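Local coordinates for probable thiamine pyrophosphokinase (PDB 3L8M), which probably transfers a pyrophosphate group from ATP to thiamine, yielding the cofactor thiamine diphosphate, at residues A[26-31]-A[76-81]. Sequence-based numbering, arbitrary orientation.
Sequences IGIDRG and TDLALG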
ATOM      1  N   ILE A  26       3.328 -15.670  -1.787  1.00 18.31           N
ATOM      2  CA  ILE A  26       3.959 -16.678  -0.936  1.00 18.21           C
ATOM      3  C   ILE A  26       4.728 -17.658  -1.837  1.00 22.12           C
ATOM      4  O   ILE A  26       4.193 -18.129  -2.844  1.00 21.15           O
ATOM      5  CB  ILE A  26       2.894 -17.520  -0.172  1.00 23.49           C
ATOM      6  CG1 ILE A  26       1.866 -16.620   0.523  1.00 24.41           C
ATOM      7  CG2 ILE A  26       3.590 -18.463   0.807  1.00 20.27           C
ATOM      8  CD1 ILE A  26       2.436 -15.689   1.562  1.00 30.46           C
ATOM      9  N   GLY A  27       5.968 -17.974  -1.491  1.00 14.97           N
ATOM     10  CA  GLY A  27       6.712 -18.913  -2.320  1.00 28.66           C
ATOM     11  C   GLY A  27       6.759 -20.341  -1.767  1.00 29.03           C
ATOM     12  O   GLY A  27       7.075 -20.547  -0.591  1.00 25.07           O
ATOM     13  N   ILE A  28       6.432 -21.324  -2.607  1.00 23.87           N
ATOM     14  CA  ILE A  28       6.469 -22.731  -2.213  1.00 23.13           C
ATOM     15  C   ILE A  28       7.544 -23.413  -3.064  1.00 33.86           C
ATOM     16  O   ILE A  28       7.430 -23.482  -4.294  1.00 32.30           O
ATOM     17  CB  ILE A  28       5.112 -23.462  -2.464  1.00 19.71           C
ATOM     18  CG1 ILE A  28       3.958 -22.729  -1.775  1.00 12.57           C
ATOM     19  CG2 ILE A  28       5.187 -24.892  -1.909  1.00 14.56           C
ATOM     20  CD1 ILE A  28       4.073 -22.671  -0.247  1.00 23.68           C
ATOM     21  N   ASP A  29       8.585 -23.912  -2.404  1.00 33.88           N
ATOM     22  CA  ASP A  29       9.689 -24.583  -3.087  1.00 28.30           C
ATOM     23  C   ASP A  29      10.278 -23.703  -4.185  1.00 25.41           C
ATOM     24  O   ASP A  29      10.748 -22.603  -3.903  1.00 27.53           O
ATOM     25  CB  ASP A  29       9.215 -25.915  -3.666  1.00 19.25           C
ATOM     26  CG  ASP A  29       8.547 -26.786  -2.625  1.00 35.10           C
ATOM     27  OD1 ASP A  29       9.150 -26.963  -1.548  1.00 28.73           O
ATOM     28  OD2 ASP A  29       7.428 -27.287  -2.875  1.00 45.26           O
ATOM     29  N   ARG A  30      10.255 -24.183  -5.426  1.00 33.06           N
ATOM     30  CA  ARG A  30      10.797 -23.434  -6.563  1.00 36.20           C
ATOM     31  C   ARG A  30      10.088 -22.094  -6.819  1.00 34.06           C
ATOM     32  O   ARG A  30      10.668 -21.187  -7.412  1.00 32.14           O
ATOM     33  CB  ARG A  30      10.742 -24.287  -7.836  1.00 43.79           C
ATOM     34  CG  ARG A  30      11.683 -25.477  -7.845  1.00 52.24           C
ATOM     35  CD  ARG A  30      11.515 -26.294  -9.124  1.00 69.58           C
ATOM     36  NE  ARG A  30      12.453 -27.414  -9.191  1.00 70.56           N
ATOM     37  CZ  ARG A  30      12.565 -28.243 -10.226  1.00 77.34           C
ATOM     38  NH1 ARG A  30      11.793 -28.088 -11.298  1.00 72.94           N
ATOM     39  NH2 ARG A  30      13.455 -29.227 -10.194  1.00 71.64           N
ATOM     40  N   GLY A  31       8.834 -21.975  -6.391  1.00 27.54           N
ATOM     41  CA  GLY A  31       8.130 -20.723  -6.579  1.00 20.34           C
ATOM     42  C   GLY A  31       8.908 -19.589  -5.929  1.00 20.89           C
ATOM     43  O   GLY A  31       8.976 -18.486  -6.465  1.00 32.07           O
ATOM     44  N   THR A  76       2.769 -31.786   3.204  1.00 38.96           N
ATOM     45  CA  THR A  76       3.574 -31.331   2.075  1.00 32.68           C
ATOM     46  C   THR A  76       3.917 -29.848   2.265  1.00 34.82           C
ATOM     47  O   THR A  76       3.341 -29.180   3.127  1.00 24.81           O
ATOM     48  CB  THR A  76       2.809 -31.479   0.748  1.00 35.14           C
ATOM     49  OG1 THR A  76       1.645 -30.642   0.778  1.00 25.42           O
ATOM     50  CG2 THR A  76       2.393 -32.943   0.522  1.00 23.48           C
ATOM     51  N   ASP A  77       4.853 -29.339   1.464  1.00 35.02           N
ATOM     52  CA  ASP A  77       5.243 -27.938   1.559  1.00 30.72           C
ATOM     53  C   ASP A  77       4.070 -27.021   1.222  1.00 30.03           C
ATOM     54  O   ASP A  77       3.883 -25.965   1.843  1.00 28.12           O
ATOM     55  CB  ASP A  77       6.442 -27.653   0.645  1.00 30.87           C
ATOM     56  CG  ASP A  77       7.715 -28.343   1.128  1.00 28.27           C
ATOM     57  OD1 ASP A  77       7.698 -28.923   2.230  1.00 30.55           O
ATOM     58  OD2 ASP A  77       8.734 -28.305   0.419  1.00 34.19           O
ATOM     59  N   LEU A  78       3.254 -27.440   0.263  1.00 17.72           N
ATOM     60  CA  LEU A  78       2.099 -26.643  -0.120  1.00 31.12           C
ATOM     61  C   LEU A  78       1.055 -26.609   0.994  1.00 23.72           C
ATOM     62  O   LEU A  78       0.419 -25.581   1.228  1.00 25.29           O
ATOM     63  CB  LEU A  78       1.456 -27.196  -1.401  1.00 15.24           C
ATOM     64  CG  LEU A  78       0.138 -26.504  -1.786  1.00 25.70           C
ATOM     65  CD1 LEU A  78       0.409 -25.012  -1.923  1.00 11.60           C
ATOM     66  CD2 LEU A  78      -0.440 -27.080  -3.099  1.00 17.36           C
ATOM     67  N   ALA A  79       0.874 -27.732   1.688  1.00 26.54           N
ATOM     68  CA  ALA A  79      -0.131 -27.787   2.748  1.00 30.44           C
ATOM     69  C   ALA A  79       0.246 -26.899   3.930  1.00 31.28           C
ATOM     70  O   ALA A  79      -0.624 -26.342   4.598  1.00 27.78           O
ATOM     71  CB  ALA A  79      -0.344 -29.235   3.206  1.00 29.21           C
ATOM     72  N   LEU A  80       1.548 -26.781   4.183  1.00 23.82           N
ATOM     73  CA  LEU A  80       2.049 -25.944   5.263  1.00 30.38           C
ATOM     74  C   LEU A  80       1.869 -24.481   4.840  1.00 34.47           C
ATOM     75  O   LEU A  80       1.391 -23.645   5.623  1.00 34.96           O
ATOM     76  CB  LEU A  80       3.534 -26.237   5.514  1.00 27.40           C
ATOM     77  CG  LEU A  80       3.935 -27.659   5.934  1.00 41.23           C
ATOM     78  CD1 LEU A  80       5.454 -27.771   5.991  1.00 44.47           C
ATOM     79  CD2 LEU A  80       3.332 -27.995   7.291  1.00 34.45           C
ATOM     80  N   GLY A  81       2.245 -24.181   3.596  1.00 22.76           N
ATOM     81  CA  GLY A  81       2.111 -22.824   3.085  1.00 20.83           C
ATOM     82  C   GLY A  81       0.693 -22.322   3.242  1.00 28.58           C
ATOM     83  O   GLY A  81       0.476 -21.171   3.619  1.00 28.77           O
TER
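With CG beside the backbone N and opposite the carbonyl carbon in both residues (chi1 -53° in Asp29, -68° in Asp77), Asp29 OD1 is brought up to Asp77 OD2, the two side chains crossing at about a right angle. Asp29 itself has a strained backbone, with positive phi, in the tight turn where strand 24-28 gives way to helix 30-37. Beside the acids, Ile28 reaches the N-terminal end of helix 77-87 with two branches: CG2 lies 3.9 Å from Leu78 N, while CD1 lies 3.9 Å from Gly81 CA. Without a side chain at Gly81, CD1 can approach the helix backbone this closely. Leu78 adds the apolar flank, its CD1 4.2 Å from Ile28 CG1, and also touches Leu5 of strand 2-6. Helix and strand segments run nearly antiparallel (161°), their axes 8.9 Å apart, as a helix covers the parallel part of the mixed sheet. The helix start is secured by its N-cap, Thr76, whose OG1 accepts from Ala79 N at 3.1 Å. Asp29 OD1 and Asp77 OD2 are modelled only 2.4 Å apart, a doubtful separation, but two like-charged acids do meet at the start of helix 77-87, where the helix end could ease their proximity.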